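Local coordinates for protein peptide-43 (Lutzomyia longipalpis, PDB 7JQD) that probably binds the extracellular domain of the PAC1 receptor as a maxadilan-derived peptide and blocks its activation, at residues Q6-K9 / A10-C14; M28-K31 / K32-K36. All coordinates share one frame; numbering follows the deposited sequence.

How the contacts relate
Peptide-43 is a compact helical hairpin, and each contact records side-chain pairing along one of its arms: contact 1 on helix 3-17, contact 2 on helix 21-37. Their centres lie about 10 Å apart, and the arms meet directly. Ala10 CB packs 3.5 Å from Lys31 CB, while the carboxylate of Asp13 forms a salt bridge to Lys31, with OD2 3.2 Å from NZ. Nearer the chain ends, Gln6 OE1 lies 3.4 Å from Trp35 CD1. The disulfide from Cys14 to Cys27 ties the arms covalently. Both contacts also touch a chain of another protein, probably the receptor domain, so the same turns of helix that carry these pairs also face the partner protein.

Contact 1: Q6-K9 / A10-C14; sequences QFRK and AIDDC
Ile11 lies over one face of the Phe7 ring, a CH-pi contact in which CG1 of Ile11 sits 4.3 Å from the ring centroid, displaced toward the rim. CD1 of Ile11 continues over the same face, above the rim near Phe7 CE2, 3.4 Å away. This is the close-packed side of the segment: both residues are buried, Phe7 also rests on Met28 of helix 21-37, and an aromatic side chain of the partner protein meets its ring edge-to-face. One helical step away, the contact turns polar and is met by the partner chain. The Arg8 chain bends at chi2 (63°), which swings NE forward to Asp12, and NE donates to OD2 of Asp12 at 2.7 Å in a salt bridge that is nearly straight at 164°. OD2 lies in the guanidinium plane, whereas NE comes from the syn side but well out of the carboxylate plane, and the two flat groups stand 90° apart. NH1 and NH2 turn to the partner protein, where they meet an acidic side chain and the backbone, while Asp12 OD1 is hydrogen-bonded to a polar side chain of that chain. With an alanine in place of Arg8, Asp12 OD2 would probably lose its charged mate and its carboxylate would be freer to turn away from its bond to the partner protein. Lys9, by contrast, extends outward on the solvent side, and there the contact rests mainly on the backbone: Asp13 N donates to Lys9 O at 3.0 Å. With Ile11 N to Phe7 O at 2.8 Å, this belongs to an amphipathic alpha helix in a disulfide-linked helical hairpin, an apolar i, i+4 pair beside an i, i+4 salt bridge.

Contact 2: M28-K31 / K32-K36; sequences MKQK and KKEWK
Gln30 lies across Glu34 at about a right angle, its amide NE2 reaching OE2 of Glu34 one turn further along, the i to i+4 spacing of an alpha helix, here helix 21-37 of the hairpin. NE2 of Gln30 donates to Glu34 OE2 at 2.8 Å, and the bond is nearly straight at 166°. The acceptor lies in the amide plane but is approached on its anti side, somewhat out of the carboxylate plane, and the amide and carboxylate planes are 88° apart. The other end of the same amide is used as well: Lys33 NZ donates to Gln30 OE1 at 3.1 Å. Gln30 CG is anti to the backbone N (chi1 175°) and the chain then folds at chi2, which lays the amide between a lysine and a glutamate. It has a donor at one end and an acceptor at the other, which probably fixes which way round the amide lies, and it joins a positive to a negative group along the exposed side of the helix. Trp35 stacks its ring on an aromatic side chain of the other protein. Lys31 turns toward helix 3-17, passing Glu34 on the way, with Lys31 CD 3.7 Å from Glu34 OE1.

Contact 1: Q6-K9 / A10-C14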
ATOM      1  N   GLN B   6      -2.401  -3.854  -8.593  1.00 37.41           N
ATOM      2  CA  GLN B   6      -1.182  -4.127  -9.348  1.00 34.35           C
ATOM      3  C   GLN B   6       0.064  -3.789  -8.539  1.00 34.93           C
ATOM      4  O   GLN B   6       1.114  -4.422  -8.723  1.00 37.02           O
ATOM      5  CB  GLN B   6      -1.199  -3.358 -10.678  1.00 33.06           C
ATOM      6  CG  GLN B   6      -2.550  -3.352 -11.392  1.00 33.74           C
ATOM      7  CD  GLN B   6      -2.525  -2.724 -12.793  1.00 36.51           C
ATOM      8  OE1 GLN B   6      -1.467  -2.587 -13.401  1.00 36.52           O
ATOM      9  NE2 GLN B   6      -3.702  -2.295 -13.281  1.00 33.40           N
ATOM     10  N   PHE B   7      -0.028  -2.815  -7.631  1.00 32.39           N
ATOM     11  CA  PHE B   7       1.119  -2.489  -6.787  1.00 32.48           C
ATOM     12  C   PHE B   7       1.405  -3.610  -5.789  1.00 33.39           C
ATOM     13  O   PHE B   7       2.555  -4.030  -5.619  1.00 36.98           O
ATOM     14  CB  PHE B   7       0.860  -1.170  -6.073  1.00 32.47           C
ATOM     15  CG  PHE B   7       1.980  -0.716  -5.208  1.00 32.46           C
ATOM     16  CD1 PHE B   7       3.091  -0.094  -5.760  1.00 33.65           C
ATOM     17  CD2 PHE B   7       1.921  -0.884  -3.839  1.00 31.47           C
ATOM     18  CE1 PHE B   7       4.121   0.350  -4.951  1.00 35.13           C
ATOM     19  CE2 PHE B   7       2.945  -0.446  -3.029  1.00 32.71           C
ATOM     20  CZ  PHE B   7       4.044   0.165  -3.578  1.00 35.23           C
ATOM     21  N   ARG B   8       0.371  -4.114  -5.123  1.00 33.98           N
ATOM     22  CA  ARG B   8       0.551  -5.270  -4.254  1.00 36.44           C
ATOM     23  C   ARG B   8       1.150  -6.438  -5.018  1.00 36.51           C
ATOM     24  O   ARG B   8       2.090  -7.082  -4.539  1.00 39.56           O
ATOM     25  CB  ARG B   8      -0.776  -5.688  -3.625  1.00 32.67           C
ATOM     26  CG  ARG B   8      -0.730  -7.075  -3.025  1.00 30.65           C
ATOM     27  CD  ARG B   8       0.264  -7.133  -1.885  1.00 36.16           C
ATOM     28  NE  ARG B   8       0.246  -8.436  -1.222  1.00 40.69           N
ATOM     29  CZ  ARG B   8      -0.627  -8.783  -0.281  1.00 37.15           C
ATOM     30  NH1 ARG B   8      -0.567  -9.987   0.260  1.00 37.09           N
ATOM     31  NH2 ARG B   8      -1.570  -7.934   0.105  1.00 41.03           N
ATOM     32  N   LYS B   9       0.605  -6.744  -6.200  1.00 31.56           N
ATOM     33  CA  LYS B   9       1.158  -7.839  -6.988  1.00 33.03           C
ATOM     34  C   LYS B   9       2.609  -7.549  -7.355  1.00 39.49           C
ATOM     35  O   LYS B   9       3.486  -8.409  -7.204  1.00 38.74           O
ATOM     36  CB  LYS B   9       0.311  -8.075  -8.236  1.00 35.44           C
ATOM     37  CG  LYS B   9      -1.065  -8.682  -7.985  1.00 36.90           C
ATOM     38  CD  LYS B   9      -1.727  -9.066  -9.309  1.00 40.37           C
ATOM     39  CE  LYS B   9      -3.033  -9.839  -9.112  1.00 48.68           C
ATOM     40  NZ  LYS B   9      -3.578 -10.430 -10.384  1.00 54.42           N
ATOM     41  N   ALA B  10       2.888  -6.318  -7.799  1.00 40.38           N
ATOM     42  CA  ALA B  10       4.265  -5.915  -8.084  1.00 38.01           C
ATOM     43  C   ALA B  10       5.177  -6.215  -6.904  1.00 41.08           C
ATOM     44  O   ALA B  10       6.183  -6.917  -7.049  1.00 46.92           O
ATOM     45  CB  ALA B  10       4.318  -4.430  -8.429  1.00 31.83           C
ATOM     46  N   ILE B  11       4.830  -5.696  -5.719  1.00 39.40           N
ATOM     47  CA  ILE B  11       5.659  -5.906  -4.532  1.00 38.58           C
ATOM     48  C   ILE B  11       6.039  -7.373  -4.403  1.00 38.47           C
ATOM     49  O   ILE B  11       7.216  -7.714  -4.290  1.00 37.32           O
ATOM     50  CB  ILE B  11       4.941  -5.416  -3.259  1.00 37.15           C
ATOM     51  CG1 ILE B  11       4.915  -3.894  -3.177  1.00 37.81           C
ATOM     52  CG2 ILE B  11       5.646  -5.966  -2.011  1.00 37.18           C
ATOM     53  CD1 ILE B  11       4.233  -3.371  -1.898  1.00 32.49           C
ATOM     54  N   ASP B  12       5.042  -8.266  -4.413  1.00 39.30           N
ATOM     55  CA  ASP B  12       5.319  -9.659  -4.077  1.00 38.78           C
ATOM     56  C   ASP B  12       6.133 -10.341  -5.174  1.00 49.16           C
ATOM     57  O   ASP B  12       6.999 -11.180  -4.884  1.00 48.76           O
ATOM     58  CB  ASP B  12       4.011 -10.406  -3.812  1.00 34.32           C
ATOM     59  CG  ASP B  12       3.333  -9.971  -2.495  1.00 46.23           C
ATOM     60  OD1 ASP B  12       4.062  -9.528  -1.576  1.00 47.55           O
ATOM     61  OD2 ASP B  12       2.077 -10.059  -2.371  1.00 38.36           O
ATOM     62  N   ASP B  13       5.890  -9.980  -6.432  1.00 44.74           N
ATOM     63  CA  ASP B  13       6.677 -10.555  -7.507  1.00 41.55           C
ATOM     64  C   ASP B  13       8.124 -10.104  -7.411  1.00 45.29           C
ATOM     65  O   ASP B  13       9.043 -10.921  -7.485  1.00 47.14           O
ATOM     66  CB  ASP B  13       6.077 -10.177  -8.853  1.00 48.17           C
ATOM     67  CG  ASP B  13       6.722 -10.932 -10.002  1.00 57.05           C
ATOM     68  OD1 ASP B  13       6.517 -12.169 -10.072  1.00 56.44           O
ATOM     69  OD2 ASP B  13       7.417 -10.290 -10.835  1.00 60.56           O
ATOM     70  N   CYS B  14       8.343  -8.802  -7.214  1.00 45.82           N
ATOM     71  CA  CYS B  14       9.707  -8.287  -7.164  1.00 42.64           C
ATOM     72  C   CYS B  14      10.444  -8.762  -5.922  1.00 42.82           C
ATOM     73  O   CYS B  14      11.606  -9.178  -6.010  1.00 50.34           O
ATOM     74  CB  CYS B  14       9.693  -6.765  -7.235  1.00 38.31           C
ATOM     75  SG  CYS B  14       9.119  -6.125  -8.815  1.00 48.13           S
TER

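Contact 2: M28-K31 / K32-K36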
ATOM      1  N   MET B  28      10.703  -3.165  -9.542  1.00 46.24           N
ATOM      2  CA  MET B  28       9.582  -2.292  -9.197  1.00 46.36           C
ATOM      3  C   MET B  28       9.431  -1.138 -10.191  1.00 41.20           C
ATOM      4  O   MET B  28       8.305  -0.788 -10.573  1.00 41.62           O
ATOM      5  CB  MET B  28       9.742  -1.763  -7.766  1.00 44.54           C
ATOM      6  CG  MET B  28       9.363  -2.772  -6.682  1.00 43.49           C
ATOM      7  SD  MET B  28       7.642  -3.340  -6.777  1.00 42.19           S
ATOM      8  CE  MET B  28       6.752  -1.890  -6.158  1.00 29.74           C
ATOM      9  N   LYS B  29      10.542  -0.516 -10.602  1.00 41.42           N
ATOM     10  CA  LYS B  29      10.470   0.479 -11.673  1.00 43.48           C
ATOM     11  C   LYS B  29       9.817  -0.107 -12.911  1.00 43.94           C
ATOM     12  O   LYS B  29       8.959   0.530 -13.532  1.00 44.44           O
ATOM     13  CB  LYS B  29      11.857   1.010 -12.026  1.00 40.99           C
ATOM     14  CG  LYS B  29      12.332   2.095 -11.107  1.00 48.20           C
ATOM     15  CD  LYS B  29      13.779   2.446 -11.386  1.00 46.21           C
ATOM     16  CE  LYS B  29      14.245   3.547 -10.449  1.00 52.43           C
ATOM     17  NZ  LYS B  29      15.730   3.633 -10.355  1.00 48.64           N
ATOM     18  N   GLN B  30      10.199  -1.332 -13.273  1.00 40.00           N
ATOM     19  CA  GLN B  30       9.588  -1.980 -14.426  1.00 40.53           C
ATOM     20  C   GLN B  30       8.093  -2.202 -14.214  1.00 39.26           C
ATOM     21  O   GLN B  30       7.301  -1.999 -15.140  1.00 38.85           O
ATOM     22  CB  GLN B  30      10.302  -3.300 -14.724  1.00 34.48           C
ATOM     23  CG  GLN B  30       9.667  -4.113 -15.830  1.00 40.05           C
ATOM     24  CD  GLN B  30       9.498  -3.354 -17.156  1.00 43.18           C
ATOM     25  OE1 GLN B  30      10.272  -2.449 -17.485  1.00 42.79           O
ATOM     26  NE2 GLN B  30       8.485  -3.740 -17.926  1.00 37.06           N
ATOM     27  N   LYS B  31       7.683  -2.586 -12.997  1.00 38.68           N
ATOM     28  CA  LYS B  31       6.268  -2.828 -12.727  1.00 39.45           C
ATOM     29  C   LYS B  31       5.440  -1.550 -12.824  1.00 38.86           C
ATOM     30  O   LYS B  31       4.252  -1.602 -13.178  1.00 35.18           O
ATOM     31  CB  LYS B  31       6.087  -3.465 -11.348  1.00 40.91           C
ATOM     32  CG  LYS B  31       6.459  -4.955 -11.260  1.00 36.66           C
ATOM     33  CD  LYS B  31       6.069  -5.718 -12.495  1.00 35.10           C
ATOM     34  CE  LYS B  31       6.410  -7.176 -12.334  1.00 42.34           C
ATOM     35  NZ  LYS B  31       5.593  -7.729 -11.230  1.00 49.26           N
ATOM     36  N   LYS B  32       6.040  -0.403 -12.507  1.00 37.69           N
ATOM     37  CA  LYS B  32       5.352   0.867 -12.704  1.00 32.70           C
ATOM     38  C   LYS B  32       5.175   1.185 -14.188  1.00 41.14           C
ATOM     39  O   LYS B  32       4.114   1.691 -14.597  1.00 35.71           O
ATOM     40  CB  LYS B  32       6.128   1.967 -11.991  1.00 30.14           C
ATOM     41  CG  LYS B  32       5.460   3.311 -11.999  1.00 34.18           C
ATOM     42  CD  LYS B  32       5.941   4.116 -10.821  1.00 36.72           C
ATOM     43  CE  LYS B  32       5.836   5.602 -11.027  1.00 29.69           C
ATOM     44  NZ  LYS B  32       6.523   6.248  -9.878  1.00 42.48           N
ATOM     45  N   LYS B  33       6.190   0.904 -15.027  1.00 39.17           N
ATOM     46  CA  LYS B  33       6.032   1.200 -16.443  1.00 35.51           C
ATOM     47  C   LYS B  33       4.981   0.296 -17.070  1.00 36.35           C
ATOM     48  O   LYS B  33       4.181   0.750 -17.890  1.00 40.80           O
ATOM     49  CB  LYS B  33       7.349   1.098 -17.205  1.00 39.06           C
ATOM     50  CG  LYS B  33       8.567   1.719 -16.529  1.00 46.08           C
ATOM     51  CD  LYS B  33       9.824   1.419 -17.358  1.00 53.31           C
ATOM     52  CE  LYS B  33      11.075   1.284 -16.484  1.00 58.69           C
ATOM     53  NZ  LYS B  33      11.918   0.092 -16.885  1.00 58.35           N
ATOM     54  N   GLU B  34       4.944  -0.975 -16.661  1.00 33.42           N
ATOM     55  CA  GLU B  34       3.873  -1.854 -17.143  1.00 35.93           C
ATOM     56  C   GLU B  34       2.514  -1.296 -16.759  1.00 35.08           C
ATOM     57  O   GLU B  34       1.595  -1.267 -17.589  1.00 39.49           O
ATOM     58  CB  GLU B  34       4.044  -3.271 -16.579  1.00 39.54           C
ATOM     59  CG  GLU B  34       5.488  -3.743 -16.544  1.00 40.70           C
ATOM     60  CD  GLU B  34       5.630  -5.233 -16.667  1.00 48.47           C
ATOM     61  OE1 GLU B  34       4.864  -5.941 -15.984  1.00 58.11           O
ATOM     62  OE2 GLU B  34       6.521  -5.677 -17.420  1.00 53.85           O
ATOM     63  N   TRP B  35       2.376  -0.831 -15.519  1.00 37.33           N
ATOM     64  CA  TRP B  35       1.130  -0.228 -15.058  1.00 35.44           C
ATOM     65  C   TRP B  35       0.748   0.986 -15.899  1.00 36.75           C
ATOM     66  O   TRP B  35      -0.400   1.088 -16.362  1.00 34.03           O
ATOM     67  CB  TRP B  35       1.260   0.142 -13.577  1.00 34.94           C
ATOM     68  CG  TRP B  35       0.164   1.045 -13.007  1.00 34.12           C
ATOM     69  CD1 TRP B  35      -1.159   0.731 -12.834  1.00 28.40           C
ATOM     70  CD2 TRP B  35       0.335   2.372 -12.479  1.00 30.83           C
ATOM     71  NE1 TRP B  35      -1.818   1.788 -12.253  1.00 31.50           N
ATOM     72  CE2 TRP B  35      -0.927   2.809 -12.028  1.00 30.14           C
ATOM     73  CE3 TRP B  35       1.436   3.231 -12.348  1.00 29.82           C
ATOM     74  CZ2 TRP B  35      -1.126   4.073 -11.470  1.00 27.27           C
ATOM     75  CZ3 TRP B  35       1.237   4.489 -11.790  1.00 32.42           C
ATOM     76  CH2 TRP B  35      -0.032   4.895 -11.355  1.00 29.92           C
ATOM     77  N   LYS B  36       1.683   1.931 -16.113  1.00 29.00           N
ATOM     78  CA  LYS B  36       1.324   3.121 -16.882  1.00 31.23           C
ATOM     79  C   LYS B  36       0.978   2.754 -18.328  1.00 37.62           C
ATOM     80  O   LYS B  36      -0.018   3.239 -18.882  1.00 31.68           O
ATOM     81  CB  LYS B  36       2.445   4.160 -16.848  1.00 29.55           C
ATOM     82  CG  LYS B  36       2.547   4.999 -15.583  1.00 28.98           C
ATOM     83  CD  LYS B  36       3.478   6.199 -15.836  1.00 25.87           C
ATOM     84  CE  LYS B  36       3.825   6.959 -14.565  1.00 34.93           C
ATOM     85  NZ  LYS B  36       2.922   8.119 -14.232  1.00 44.72           N
TER